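Local coordinates for protein manganese-dependent ADP-ribose/CDP-alcohol diphosphatase (Danio rerio, PDB 2NXF) that probably hydrolyses ADP-ribose and CDP-alcohols such as CDP-choline and CDP-glycerol at a two-metal centre, releasing the nucleoside monophosphate, at residues F8-D13 with L224-L229; V56-I61 with H91-N96; C260-H265 with Q279-E284. One frame throughout, in Å; residues are numbered along the deposited sequence.

Interaction 1: residues F8-D13 with L224-L229; sequences FGLIAD and LIFSHL. With ZN (zinc ion), chain C; ZN (zinc ion), chain B.
The Phe226 ring receives both of its partners from segment 8-13 at its edge, near its plane: Leu10 CD2 lies 3.7 Å from Phe226 CE1, and Phe8 CE1 lies 3.9 Å from Phe226 CZ. The Phe8 ring meets the same phenylalanine obliquely, and its far end, CZ, stands 3.5 Å from Leu224 CD2. Phe8 reaches them with its CG between the backbone N and the carbonyl carbon (chi1 62°). An alanine here would probably leave Leu224 CD2 and Phe226 CZ without the Phe8 ring and open a gap between the sheets, Leu10 CD2 still touching CE1. At the other end, Asp13 OD1 approaches the edge of the His228 ring, 3.5 Å from CE1, with the carboxylate and ring planes 37° apart. Each binds its own zinc: Asp13 OD1 at 2.1 Å to one, His228 NE2 at 2.2 Å to the other, and water 1 bridges the ions. Asp13 OD2 accepts from His265 N, and His228 ND1 donates to Leu58 O. The axes of 8-11 and 224-227 come no closer than 11.3 Å, at 31°, too far for backbone pairing; the parent strands 6-11 and 222-227 lie in different sheets, with Phe144 of strand 142-146 packed against both phenylalanines.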
ATOM      1  N   PHE A   8      14.095   1.948  -7.944  1.00 23.00           N
ATOM      2  CA  PHE A   8      12.753   2.555  -7.898  1.00 23.25           C
ATOM      3  C   PHE A   8      12.517   3.305  -6.597  1.00 23.66           C
ATOM      4  O   PHE A   8      13.057   2.924  -5.569  1.00 24.27           O
ATOM      5  CB  PHE A   8      11.645   1.535  -8.162  1.00 24.25           C
ATOM      6  CG  PHE A   8      11.561   0.413  -7.147  1.00 23.75           C
ATOM      7  CD1 PHE A   8      10.572   0.406  -6.163  1.00 27.68           C
ATOM      8  CD2 PHE A   8      12.458  -0.661  -7.214  1.00 27.35           C
ATOM      9  CE1 PHE A   8      10.481  -0.648  -5.253  1.00 28.00           C
ATOM     10  CE2 PHE A   8      12.394  -1.710  -6.301  1.00 27.76           C
ATOM     11  CZ  PHE A   8      11.411  -1.704  -5.325  1.00 25.84           C
ATOM     12  N   GLY A   9      11.734   4.376  -6.663  1.00 23.55           N
ATOM     13  CA  GLY A   9      11.343   5.108  -5.441  1.00 22.68           C
ATOM     14  C   GLY A   9      10.172   4.447  -4.719  1.00 24.08           C
ATOM     15  O   GLY A   9       9.359   3.777  -5.341  1.00 24.31           O
ATOM     16  N   LEU A  10      10.080   4.650  -3.401  1.00 24.23           N
ATOM     17  CA  LEU A  10       8.970   4.138  -2.572  1.00 24.67           C
ATOM     18  C   LEU A  10       8.502   5.209  -1.605  1.00 24.08           C
ATOM     19  O   LEU A  10       9.327   5.872  -0.979  1.00 23.93           O
ATOM     20  CB  LEU A  10       9.456   2.967  -1.705  1.00 26.08           C
ATOM     21  CG  LEU A  10       9.750   1.674  -2.425  1.00 29.19           C
ATOM     22  CD1 LEU A  10      10.609   0.764  -1.539  1.00 33.56           C
ATOM     23  CD2 LEU A  10       8.422   1.003  -2.800  1.00 32.35           C
ATOM     24  N   ILE A  11       7.182   5.334  -1.444  1.00 24.08           N
ATOM     25  CA  ILE A  11       6.648   6.318  -0.489  1.00 23.47           C
ATOM     26  C   ILE A  11       5.247   5.845  -0.090  1.00 24.02           C
ATOM     27  O   ILE A  11       4.592   5.146  -0.863  1.00 24.03           O
ATOM     28  CB  ILE A  11       6.630   7.744  -1.095  1.00 24.01           C
ATOM     29  CG1 ILE A  11       6.558   8.824   0.005  1.00 23.90           C
ATOM     30  CG2 ILE A  11       5.535   7.882  -2.177  1.00 23.53           C
ATOM     31  CD1 ILE A  11       6.933  10.253  -0.503  1.00 23.21           C
ATOM     32  N   ALA A  12       4.825   6.186   1.128  1.00 23.67           N
ATOM     33  CA  ALA A  12       3.512   5.739   1.621  1.00 23.93           C
ATOM     34  C   ALA A  12       2.767   6.870   2.313  1.00 23.83           C
ATOM     35  O   ALA A  12       3.377   7.689   3.007  1.00 23.94           O
ATOM     36  CB  ALA A  12       3.687   4.581   2.605  1.00 24.50           C
ATOM     37  N   ASP A  13       1.452   6.883   2.118  1.00 24.02           N
ATOM     38  CA  ASP A  13       0.525   7.639   3.003  1.00 23.78           C
ATOM     39  C   ASP A  13       0.860   9.129   3.016  1.00 23.90           C
ATOM     40  O   ASP A  13       0.999   9.743   4.091  1.00 23.81           O
ATOM     41  CB  ASP A  13       0.489   7.041   4.428  1.00 24.92           C
ATOM     42  CG  ASP A  13      -0.113   5.628   4.442  1.00 27.57           C
ATOM     43  OD1 ASP A  13      -1.308   5.506   4.679  1.00 27.28           O
ATOM     44  OD2 ASP A  13       0.602   4.660   4.127  1.00 27.14           O
ATOM     45  N   LEU A 224       8.363  -8.858  -5.935  1.00 24.30           N
ATOM     46  CA  LEU A 224       8.072  -7.850  -4.943  1.00 23.90           C
ATOM     47  C   LEU A 224       6.574  -7.593  -5.012  1.00 24.56           C
ATOM     48  O   LEU A 224       6.040  -7.299  -6.092  1.00 24.92           O
ATOM     49  CB  LEU A 224       8.807  -6.543  -5.258  1.00 23.97           C
ATOM     50  CG  LEU A 224      10.350  -6.587  -5.209  1.00 24.00           C
ATOM     51  CD1 LEU A 224      10.974  -7.144  -6.518  1.00 23.48           C
ATOM     52  CD2 LEU A 224      10.844  -5.172  -4.985  1.00 27.09           C
ATOM     53  N   ILE A 225       5.923  -7.627  -3.851  1.00 24.27           N
ATOM     54  CA  ILE A 225       4.468  -7.518  -3.761  1.00 24.54           C
ATOM     55  C   ILE A 225       4.129  -6.276  -2.970  1.00 25.02           C
ATOM     56  O   ILE A 225       4.745  -6.027  -1.921  1.00 25.76           O
ATOM     57  CB  ILE A 225       3.892  -8.773  -3.088  1.00 24.09           C
ATOM     58  CG1 ILE A 225       4.296 -10.020  -3.903  1.00 25.17           C
ATOM     59  CG2 ILE A 225       2.345  -8.703  -2.976  1.00 25.38           C
ATOM     60  CD1 ILE A 225       4.028 -11.305  -3.160  1.00 29.87           C
ATOM     61  N   PHE A 226       3.168  -5.503  -3.473  1.00 24.45           N
ATOM     62  CA  PHE A 226       2.828  -4.207  -2.886  1.00 25.14           C
ATOM     63  C   PHE A 226       1.349  -4.219  -2.545  1.00 25.35           C
ATOM     64  O   PHE A 226       0.528  -4.664  -3.357  1.00 26.26           O
ATOM     65  CB  PHE A 226       3.094  -3.080  -3.886  1.00 25.37           C
ATOM     66  CG  PHE A 226       4.533  -2.979  -4.317  1.00 24.43           C
ATOM     67  CD1 PHE A 226       5.423  -2.165  -3.639  1.00 25.98           C
ATOM     68  CD2 PHE A 226       5.004  -3.734  -5.408  1.00 25.76           C
ATOM     69  CE1 PHE A 226       6.763  -2.077  -4.052  1.00 25.30           C
ATOM     70  CE2 PHE A 226       6.344  -3.645  -5.808  1.00 25.91           C
ATOM     71  CZ  PHE A 226       7.215  -2.820  -5.132  1.00 27.05           C
ATOM     72  N   SER A 227       1.010  -3.742  -1.352  1.00 24.42           N
ATOM     73  CA  SER A 227      -0.383  -3.752  -0.887  1.00 24.21           C
ATOM     74  C   SER A 227      -0.573  -2.546   0.026  1.00 24.68           C
ATOM     75  O   SER A 227       0.355  -2.191   0.742  1.00 24.51           O
ATOM     76  CB  SER A 227      -0.614  -5.047  -0.104  1.00 24.91           C
ATOM     77  OG  SER A 227      -1.819  -5.015   0.663  1.00 25.85           O
ATOM     78  N   HIS A 228      -1.759  -1.923   0.059  1.00 24.34           N
ATOM     79  CA  HIS A 228      -1.867  -0.826   1.028  1.00 24.46           C
ATOM     80  C   HIS A 228      -1.720  -1.413   2.438  1.00 24.01           C
ATOM     81  O   HIS A 228      -1.067  -0.809   3.306  1.00 24.67           O
ATOM     82  CB  HIS A 228      -3.205  -0.091   0.943  1.00 24.41           C
ATOM     83  CG  HIS A 228      -3.266   1.090   1.846  1.00 23.86           C
ATOM     84  ND1 HIS A 228      -2.388   2.151   1.731  1.00 24.09           N
ATOM     85  CD2 HIS A 228      -4.070   1.364   2.899  1.00 25.49           C
ATOM     86  CE1 HIS A 228      -2.671   3.045   2.670  1.00 27.11           C
ATOM     87  NE2 HIS A 228      -3.684   2.589   3.392  1.00 25.77           N
ATOM     88  N   LEU A 229      -2.322  -2.578   2.651  1.00 24.08           N
ATOM     89  CA  LEU A 229      -2.360  -3.197   3.975  1.00 23.60           C
ATOM     90  C   LEU A 229      -1.273  -4.238   4.190  1.00 23.85           C
ATOM     91  O   LEU A 229      -1.033  -5.101   3.322  1.00 24.07           O
ATOM     92  CB  LEU A 229      -3.715  -3.906   4.205  1.00 23.81           C
ATOM     93  CG  LEU A 229      -4.958  -3.003   4.199  1.00 23.02           C
ATOM     94  CD1 LEU A 229      -6.234  -3.855   4.423  1.00 25.94           C
ATOM     95  CD2 LEU A 229      -4.843  -1.910   5.219  1.00 26.31           C
TER
HETATM   96 ZN    ZN C 402      -4.592   3.628   5.117  0.80 14.81          ZN
HETATM   97 ZN    ZN B 401      -2.828   6.357   5.791  0.80 16.87          ZN
HETATM   98  O   HOH W   1      -3.254   4.420   6.603  1.00 20.14           O

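Interaction 2: residues V56-I61 with H91-N96; sequences VQLGDI and HHVWGN. With ZN (zinc ion), chain C; ZN (zinc ion), chain B; PO4 (phosphate ion), chain F.
Neighbouring parallel strands of one sheet, 54-57 and 89-92, run out here into two of the metal-bearing loops of a calcineurin-like phosphoesterase, the second carrying the Gly-Asn-His motif of that family. Two backbone bonds set the pairing, Gln57 N to His91 O (2.9 Å) and Val93 N to Gln57 O (3.0 Å). Gln57 also bends its side chain at chi2 (86°), which brings NE2 to the edge of the His92 ring: NE2 donates to His92 ND1 at 3.0 Å, nearly straight at 177° and in both the ring and amide planes. Its second proton goes to water 2, which in turn donates to Val93 O, while Gln57 OE1 accepts Gly59 N from above the amide plane. Val93 CG2 lies beside Leu58 CD1, 4.2 Å away, the two side chains pointing the same way. Beyond the glycines, Asp60 OD2 lies 2.2 Å from each zinc, and Asn96 OD1 binds one of them at 2.1 Å while ND2 donates to O4 of the bound phosphate at 2.7 Å. Asp60 OD1 is hydrogen-bonded to His97. Asp60 OD2 and Asn96 OD1 are drawn together by the zinc they share, and the ions probably offset the carboxylate charge and polarise the Asn96 amide toward the phosphate.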
ATOM      1  N   VAL A  56       6.878   3.577  -6.845  1.00 24.04           N
ATOM      2  CA  VAL A  56       5.666   2.918  -6.345  1.00 24.55           C
ATOM      3  C   VAL A  56       5.205   3.660  -5.102  1.00 25.06           C
ATOM      4  O   VAL A  56       5.980   3.843  -4.151  1.00 25.05           O
ATOM      5  CB  VAL A  56       5.897   1.430  -6.003  1.00 25.08           C
ATOM      6  CG1 VAL A  56       4.563   0.773  -5.627  1.00 25.85           C
ATOM      7  CG2 VAL A  56       6.543   0.677  -7.180  1.00 23.61           C
ATOM      8  N   GLN A  57       3.962   4.128  -5.115  1.00 24.10           N
ATOM      9  CA  GLN A  57       3.439   4.781  -3.904  1.00 25.70           C
ATOM     10  C   GLN A  57       2.308   3.923  -3.361  1.00 24.43           C
ATOM     11  O   GLN A  57       1.453   3.444  -4.121  1.00 25.09           O
ATOM     12  CB  GLN A  57       3.062   6.250  -4.115  1.00 26.67           C
ATOM     13  CG  GLN A  57       1.890   6.514  -5.049  1.00 26.63           C
ATOM     14  CD  GLN A  57       0.519   6.457  -4.352  1.00 27.34           C
ATOM     15  OE1 GLN A  57       0.403   6.346  -3.125  1.00 26.72           O
ATOM     16  NE2 GLN A  57      -0.530   6.560  -5.160  1.00 26.00           N
ATOM     17  N   LEU A  58       2.329   3.746  -2.043  1.00 24.33           N
ATOM     18  CA  LEU A  58       1.600   2.685  -1.370  1.00 24.68           C
ATOM     19  C   LEU A  58       0.170   3.064  -0.938  1.00 24.85           C
ATOM     20  O   LEU A  58      -0.483   2.305  -0.203  1.00 24.66           O
ATOM     21  CB  LEU A  58       2.421   2.192  -0.164  1.00 25.07           C
ATOM     22  CG  LEU A  58       3.511   1.118  -0.428  1.00 26.38           C
ATOM     23  CD1 LEU A  58       2.865  -0.197  -0.912  1.00 27.88           C
ATOM     24  CD2 LEU A  58       4.508   1.600  -1.424  1.00 28.59           C
ATOM     25  N   GLY A  59      -0.337   4.199  -1.421  1.00 24.58           N
ATOM     26  CA  GLY A  59      -1.757   4.523  -1.221  1.00 24.85           C
ATOM     27  C   GLY A  59      -1.956   5.594  -0.170  1.00 23.98           C
ATOM     28  O   GLY A  59      -0.987   6.056   0.461  1.00 24.59           O
ATOM     29  N   ASP A  60      -3.235   5.928   0.050  1.00 23.64           N
ATOM     30  CA  ASP A  60      -3.623   7.081   0.862  1.00 24.05           C
ATOM     31  C   ASP A  60      -2.865   8.308   0.391  1.00 24.24           C
ATOM     32  O   ASP A  60      -2.301   9.029   1.215  1.00 25.35           O
ATOM     33  CB  ASP A  60      -3.336   6.837   2.354  1.00 23.59           C
ATOM     34  CG  ASP A  60      -4.309   5.850   3.000  1.00 24.78           C
ATOM     35  OD1 ASP A  60      -5.238   5.353   2.330  1.00 24.42           O
ATOM     36  OD2 ASP A  60      -4.113   5.535   4.175  1.00 22.95           O
ATOM     37  N   ILE A  61      -2.857   8.558  -0.925  1.00 24.26           N
ATOM     38  CA  ILE A  61      -2.092   9.709  -1.459  1.00 24.98           C
ATOM     39  C   ILE A  61      -2.777  11.054  -1.146  1.00 25.25           C
ATOM     40  O   ILE A  61      -2.105  12.079  -1.028  1.00 24.84           O
ATOM     41  CB  ILE A  61      -1.790   9.539  -2.959  1.00 25.79           C
ATOM     42  CG1 ILE A  61      -0.569  10.386  -3.348  1.00 27.00           C
ATOM     43  CG2 ILE A  61      -3.062   9.783  -3.802  1.00 25.95           C
ATOM     44  CD1 ILE A  61      -0.165  10.259  -4.812  1.00 28.02           C
ATOM     45  N   HIS A  91       3.561   3.972 -10.043  1.00 23.91           N
ATOM     46  CA  HIS A  91       2.577   2.911  -9.817  1.00 23.84           C
ATOM     47  C   HIS A  91       1.836   3.231  -8.534  1.00 23.48           C
ATOM     48  O   HIS A  91       2.457   3.513  -7.501  1.00 24.84           O
ATOM     49  CB  HIS A  91       3.264   1.552  -9.757  1.00 24.76           C
ATOM     50  CG  HIS A  91       3.879   1.169 -11.060  1.00 23.92           C
ATOM     51  ND1 HIS A  91       3.154   0.577 -12.075  1.00 24.56           N
ATOM     52  CD2 HIS A  91       5.119   1.393 -11.558  1.00 25.14           C
ATOM     53  CE1 HIS A  91       3.936   0.412 -13.127  1.00 26.09           C
ATOM     54  NE2 HIS A  91       5.133   0.892 -12.837  1.00 24.66           N
ATOM     55  N   HIS A  92       0.510   3.234  -8.631  1.00 22.59           N
ATOM     56  CA  HIS A  92      -0.346   3.699  -7.547  1.00 23.65           C
ATOM     57  C   HIS A  92      -1.106   2.528  -6.946  1.00 24.64           C
ATOM     58  O   HIS A  92      -1.856   1.844  -7.656  1.00 25.51           O
ATOM     59  CB  HIS A  92      -1.370   4.717  -8.070  1.00 23.78           C
ATOM     60  CG  HIS A  92      -0.750   5.892  -8.760  1.00 24.76           C
ATOM     61  ND1 HIS A  92      -0.119   6.910  -8.082  1.00 26.07           N
ATOM     62  CD2 HIS A  92      -0.672   6.204 -10.074  1.00 25.38           C
ATOM     63  CE1 HIS A  92       0.330   7.800  -8.955  1.00 25.92           C
ATOM     64  NE2 HIS A  92       0.017   7.390 -10.170  1.00 26.47           N
ATOM     65  N   VAL A  93      -0.906   2.326  -5.645  1.00 24.89           N
ATOM     66  CA  VAL A  93      -1.674   1.373  -4.851  1.00 25.64           C
ATOM     67  C   VAL A  93      -2.880   2.114  -4.287  1.00 25.77           C
ATOM     68  O   VAL A  93      -2.738   3.250  -3.839  1.00 26.92           O
ATOM     69  CB  VAL A  93      -0.765   0.807  -3.709  1.00 25.71           C
ATOM     70  CG1 VAL A  93      -1.568  -0.086  -2.760  1.00 28.75           C
ATOM     71  CG2 VAL A  93       0.395   0.040  -4.294  1.00 27.44           C
ATOM     72  N   TRP A  94      -4.060   1.492  -4.317  1.00 25.99           N
ATOM     73  CA  TRP A  94      -5.256   2.130  -3.729  1.00 25.56           C
ATOM     74  C   TRP A  94      -5.447   1.705  -2.271  1.00 25.93           C
ATOM     75  O   TRP A  94      -5.491   0.503  -1.953  1.00 27.05           O
ATOM     76  CB  TRP A  94      -6.537   1.864  -4.529  1.00 25.76           C
ATOM     77  CG  TRP A  94      -6.476   2.316  -5.952  1.00 24.39           C
ATOM     78  CD1 TRP A  94      -5.532   3.127  -6.531  1.00 24.52           C
ATOM     79  CD2 TRP A  94      -7.427   2.009  -6.971  1.00 24.53           C
ATOM     80  NE1 TRP A  94      -5.829   3.310  -7.863  1.00 23.30           N
ATOM     81  CE2 TRP A  94      -6.975   2.627  -8.168  1.00 23.47           C
ATOM     82  CE3 TRP A  94      -8.599   1.245  -7.000  1.00 24.84           C
ATOM     83  CZ2 TRP A  94      -7.668   2.510  -9.384  1.00 24.16           C
ATOM     84  CZ3 TRP A  94      -9.292   1.125  -8.214  1.00 25.26           C
ATOM     85  CH2 TRP A  94      -8.819   1.759  -9.388  1.00 24.25           C
ATOM     86  N   GLY A  95      -5.513   2.706  -1.399  1.00 25.16           N
ATOM     87  CA  GLY A  95      -5.784   2.472   0.024  1.00 25.51           C
ATOM     88  C   GLY A  95      -7.123   3.037   0.481  1.00 24.57           C
ATOM     89  O   GLY A  95      -7.940   3.531  -0.322  1.00 23.79           O
ATOM     90  N   ASN A  96      -7.375   2.958   1.784  1.00 23.15           N
ATOM     91  CA  ASN A  96      -8.675   3.409   2.306  1.00 22.98           C
ATOM     92  C   ASN A  96      -9.034   4.850   1.959  1.00 23.38           C
ATOM     93  O   ASN A  96     -10.182   5.116   1.627  1.00 23.44           O
ATOM     94  CB  ASN A  96      -8.891   3.094   3.802  1.00 22.56           C
ATOM     95  CG  ASN A  96      -7.758   3.580   4.693  1.00 23.07           C
ATOM     96  OD1 ASN A  96      -6.585   3.341   4.407  1.00 22.37           O
ATOM     97  ND2 ASN A  96      -8.117   4.251   5.788  1.00 22.19           N
TER
HETATM   98 ZN    ZN C 402      -4.592   3.628   5.117  0.80 14.81          ZN
HETATM   99 ZN    ZN B 401      -2.828   6.357   5.791  0.80 16.87          ZN
HETATM  100  P   PO4 F 501      -5.363   5.954   7.907  0.80 20.25           P
HETATM  101  O1  PO4 F 501      -4.685   5.373   9.128  0.80 23.38           O
HETATM  102  O2  PO4 F 501      -6.532   6.814   8.346  0.80 19.59           O
HETATM  103  O3  PO4 F 501      -4.456   6.906   7.151  0.80 17.00           O
HETATM  104  O4  PO4 F 501      -5.794   4.871   6.966  0.80 18.50           O
HETATM  105  O   HOH W   2      -3.194   5.836  -4.771  1.00 18.38           O
HETATM  106  O   HOH W   1      -3.254   4.420   6.603  1.00 20.14           O

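Interaction 3: residues C260-H265 with Q279-E284; sequences CFIAGH and QHITLE. With ZN (zinc ion), chain C.
Four backbone hydrogen bonds stitch the two segments in parallel register: Phe261 N to Gln279 O, Ile281 N to Phe261 O, Ala263 N to Ile281 O and Leu283 N to Ala263 O. They span 2.8 to 2.9 Å, and the straightest, from Ile281 N to Phe261 O, reaches 172° at the hydrogen. Between them the Ile262 CA hydrogen points at Ile281 O, with a carbon-oxygen distance of 3.2 Å. On one face, Ile262 and Ile281 lie side by side, CG1 of the first 4.0 Å from CD1 of the second, and Ile262 CG2 meets Leu283 CD1 at 4.1 Å. On the other, His280 ND1 comes within 3.5 Å of Phe261 CB; the rings are inclined by 32° with centroids 5.6 Å apart. With CG opposite its backbone N (chi1 -173°), Phe261 carries its ring away from strand 279-282, toward Val248 and Leu252 of helix 245-253. Thr282 CG2 touches Gly264 O at 3.4 Å, whereas its hydroxyl is bonded to Ala235 O. Past Ala263 the chain leaves the strand, and His265 turns its ND1 onto one zinc while its carbonyl O accepts from water 1. Metal ligands in a loop just beyond the C-terminal end of a central strand are characteristic of the metallophosphoesterase sandwich.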
ATOM      1  N   CYS A 260       9.880  -9.783  -1.185  1.00 24.91           N
ATOM      2  CA  CYS A 260       9.372  -8.942  -0.105  1.00 24.63           C
ATOM      3  C   CYS A 260       7.920  -8.575  -0.336  1.00 24.64           C
ATOM      4  O   CYS A 260       7.410  -8.638  -1.466  1.00 25.79           O
ATOM      5  CB  CYS A 260      10.227  -7.689   0.033  1.00 25.50           C
ATOM      6  SG  CYS A 260      10.315  -6.684  -1.469  1.00 28.51           S
ATOM      7  N   PHE A 261       7.271  -8.191   0.758  1.00 23.81           N
ATOM      8  CA  PHE A 261       5.904  -7.742   0.750  1.00 23.88           C
ATOM      9  C   PHE A 261       5.938  -6.356   1.373  1.00 24.46           C
ATOM     10  O   PHE A 261       6.358  -6.199   2.519  1.00 24.59           O
ATOM     11  CB  PHE A 261       5.058  -8.698   1.586  1.00 24.09           C
ATOM     12  CG  PHE A 261       3.589  -8.416   1.508  1.00 24.07           C
ATOM     13  CD1 PHE A 261       2.775  -9.129   0.625  1.00 25.74           C
ATOM     14  CD2 PHE A 261       3.028  -7.406   2.291  1.00 24.53           C
ATOM     15  CE1 PHE A 261       1.389  -8.848   0.544  1.00 25.43           C
ATOM     16  CE2 PHE A 261       1.655  -7.126   2.229  1.00 25.75           C
ATOM     17  CZ  PHE A 261       0.839  -7.841   1.344  1.00 26.55           C
ATOM     18  N   ILE A 262       5.554  -5.354   0.592  1.00 24.05           N
ATOM     19  CA  ILE A 262       5.731  -3.946   1.006  1.00 24.14           C
ATOM     20  C   ILE A 262       4.364  -3.305   1.131  1.00 24.76           C
ATOM     21  O   ILE A 262       3.529  -3.408   0.218  1.00 24.73           O
ATOM     22  CB  ILE A 262       6.615  -3.174  -0.030  1.00 24.27           C
ATOM     23  CG1 ILE A 262       8.029  -3.776  -0.065  1.00 23.47           C
ATOM     24  CG2 ILE A 262       6.715  -1.695   0.324  1.00 24.46           C
ATOM     25  CD1 ILE A 262       8.894  -3.292  -1.250  1.00 25.85           C
ATOM     26  N   ALA A 263       4.119  -2.669   2.276  1.00 24.52           N
ATOM     27  CA  ALA A 263       2.812  -2.086   2.535  1.00 23.87           C
ATOM     28  C   ALA A 263       2.938  -0.708   3.170  1.00 24.90           C
ATOM     29  O   ALA A 263       4.025  -0.319   3.584  1.00 25.01           O
ATOM     30  CB  ALA A 263       1.998  -3.013   3.450  1.00 25.15           C
ATOM     31  N   GLY A 264       1.823   0.016   3.235  1.00 25.08           N
ATOM     32  CA  GLY A 264       1.762   1.295   3.960  1.00 25.18           C
ATOM     33  C   GLY A 264       0.756   1.092   5.083  1.00 25.70           C
ATOM     34  O   GLY A 264       0.783   0.062   5.790  1.00 26.12           O
ATOM     35  N   HIS A 265      -0.129   2.079   5.250  1.00 25.47           N
ATOM     36  CA  HIS A 265      -1.288   2.025   6.172  1.00 25.84           C
ATOM     37  C   HIS A 265      -0.932   2.226   7.631  1.00 25.75           C
ATOM     38  O   HIS A 265      -1.525   3.085   8.289  1.00 26.86           O
ATOM     39  CB  HIS A 265      -2.140   0.751   5.965  1.00 25.63           C
ATOM     40  CG  HIS A 265      -3.502   0.788   6.610  1.00 26.08           C
ATOM     41  ND1 HIS A 265      -4.472   1.712   6.278  1.00 24.21           N
ATOM     42  CD2 HIS A 265      -4.081  -0.059   7.497  1.00 25.24           C
ATOM     43  CE1 HIS A 265      -5.585   1.446   6.944  1.00 26.39           C
ATOM     44  NE2 HIS A 265      -5.373   0.378   7.704  1.00 25.08           N
ATOM     45  N   GLN A 279      10.856 -11.018   3.284  1.00 26.68           N
ATOM     46  CA  GLN A 279      10.924  -9.800   4.072  1.00 25.27           C
ATOM     47  C   GLN A 279       9.599  -9.053   3.983  1.00 24.94           C
ATOM     48  O   GLN A 279       9.090  -8.839   2.886  1.00 24.85           O
ATOM     49  CB  GLN A 279      12.053  -8.933   3.519  1.00 25.55           C
ATOM     50  CG  GLN A 279      12.156  -7.571   4.115  1.00 27.30           C
ATOM     51  CD  GLN A 279      12.889  -7.596   5.428  1.00 29.84           C
ATOM     52  OE1 GLN A 279      14.029  -8.076   5.503  1.00 29.56           O
ATOM     53  NE2 GLN A 279      12.251  -7.069   6.482  1.00 29.71           N
ATOM     54  N   HIS A 280       9.055  -8.651   5.131  1.00 23.50           N
ATOM     55  CA  HIS A 280       7.895  -7.753   5.156  1.00 23.96           C
ATOM     56  C   HIS A 280       8.349  -6.374   5.556  1.00 24.11           C
ATOM     57  O   HIS A 280       9.107  -6.222   6.524  1.00 24.36           O
ATOM     58  CB  HIS A 280       6.824  -8.295   6.104  1.00 23.96           C
ATOM     59  CG  HIS A 280       6.210  -9.562   5.596  1.00 24.19           C
ATOM     60  ND1 HIS A 280       4.979  -9.589   4.987  1.00 24.97           N
ATOM     61  CD2 HIS A 280       6.708 -10.822   5.506  1.00 25.60           C
ATOM     62  CE1 HIS A 280       4.722 -10.819   4.574  1.00 25.15           C
ATOM     63  NE2 HIS A 280       5.752 -11.591   4.887  1.00 26.46           N
ATOM     64  N   ILE A 281       7.919  -5.381   4.779  1.00 23.92           N
ATOM     65  CA  ILE A 281       8.283  -3.995   5.044  1.00 24.41           C
ATOM     66  C   ILE A 281       7.006  -3.164   5.076  1.00 24.33           C
ATOM     67  O   ILE A 281       6.221  -3.174   4.122  1.00 24.39           O
ATOM     68  CB  ILE A 281       9.212  -3.421   3.945  1.00 23.45           C
ATOM     69  CG1 ILE A 281      10.453  -4.307   3.762  1.00 25.38           C
ATOM     70  CG2 ILE A 281       9.613  -1.962   4.260  1.00 26.79           C
ATOM     71  CD1 ILE A 281      11.193  -4.038   2.446  1.00 26.80           C
ATOM     72  N   THR A 282       6.788  -2.460   6.182  1.00 23.19           N
ATOM     73  CA  THR A 282       5.683  -1.515   6.268  1.00 23.75           C
ATOM     74  C   THR A 282       6.288  -0.121   6.356  1.00 24.58           C
ATOM     75  O   THR A 282       6.953   0.203   7.324  1.00 25.47           O
ATOM     76  CB  THR A 282       4.780  -1.802   7.491  1.00 24.48           C
ATOM     77  OG1 THR A 282       4.342  -3.165   7.439  1.00 24.73           O
ATOM     78  CG2 THR A 282       3.533  -0.854   7.511  1.00 25.19           C
ATOM     79  N   LEU A 283       6.084   0.671   5.310  1.00 24.83           N
ATOM     80  CA  LEU A 283       6.705   1.981   5.227  1.00 25.23           C
ATOM     81  C   LEU A 283       6.064   2.985   6.163  1.00 24.98           C
ATOM     82  O   LEU A 283       4.829   3.085   6.237  1.00 24.55           O
ATOM     83  CB  LEU A 283       6.605   2.515   3.795  1.00 26.00           C
ATOM     84  CG  LEU A 283       7.441   1.792   2.746  1.00 29.36           C
ATOM     85  CD1 LEU A 283       7.026   2.294   1.367  1.00 31.49           C
ATOM     86  CD2 LEU A 283       8.946   2.037   3.004  1.00 31.00           C
ATOM     87  N   GLU A 284       6.915   3.707   6.893  1.00 24.12           N
ATOM     88  CA  GLU A 284       6.483   4.843   7.717  1.00 24.62           C
ATOM     89  C   GLU A 284       5.723   5.845   6.861  1.00 25.26           C
ATOM     90  O   GLU A 284       6.079   6.059   5.696  1.00 25.91           O
ATOM     91  CB  GLU A 284       7.714   5.515   8.344  1.00 24.88           C
ATOM     92  CG  GLU A 284       8.382   4.678   9.467  1.00 24.25           C
ATOM     93  CD  GLU A 284       9.275   3.515   8.992  1.00 25.14           C
ATOM     94  OE1 GLU A 284       9.536   3.337   7.786  1.00 28.24           O
ATOM     95  OE2 GLU A 284       9.741   2.744   9.861  1.00 28.67           O
TER
HETATM   96 ZN    ZN C 402      -4.592   3.628   5.117  0.80 14.81          ZN
HETATM   97  O   HOH W   1      -3.254   4.420   6.603  1.00 20.14           O

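In the fold
All three contacts are buried, but they differ in kind. Interactions 2 and 3 join neighbouring parallel strands through backbone hydrogen bonds, each within its own sheet; interaction 1 spans the two sheets, has no hydrogen bond across it and buries less than half the area of either (190 against 446 Å²). Strand 6-11 neighbours strand 54-57 of interaction 2, and strand 222-227 neighbours strand 258-263 of interaction 3, so the first contact couples the other two. The loops after strands 6-11, 54-57, 89-92, 222-227 and 258-263 converge on the two zincs; all three contacts share water 1, and each supplies ligands of the same zinc (His228; Asp60 and Asn96; His265). Apolar packing thus gives way to metal chemistry.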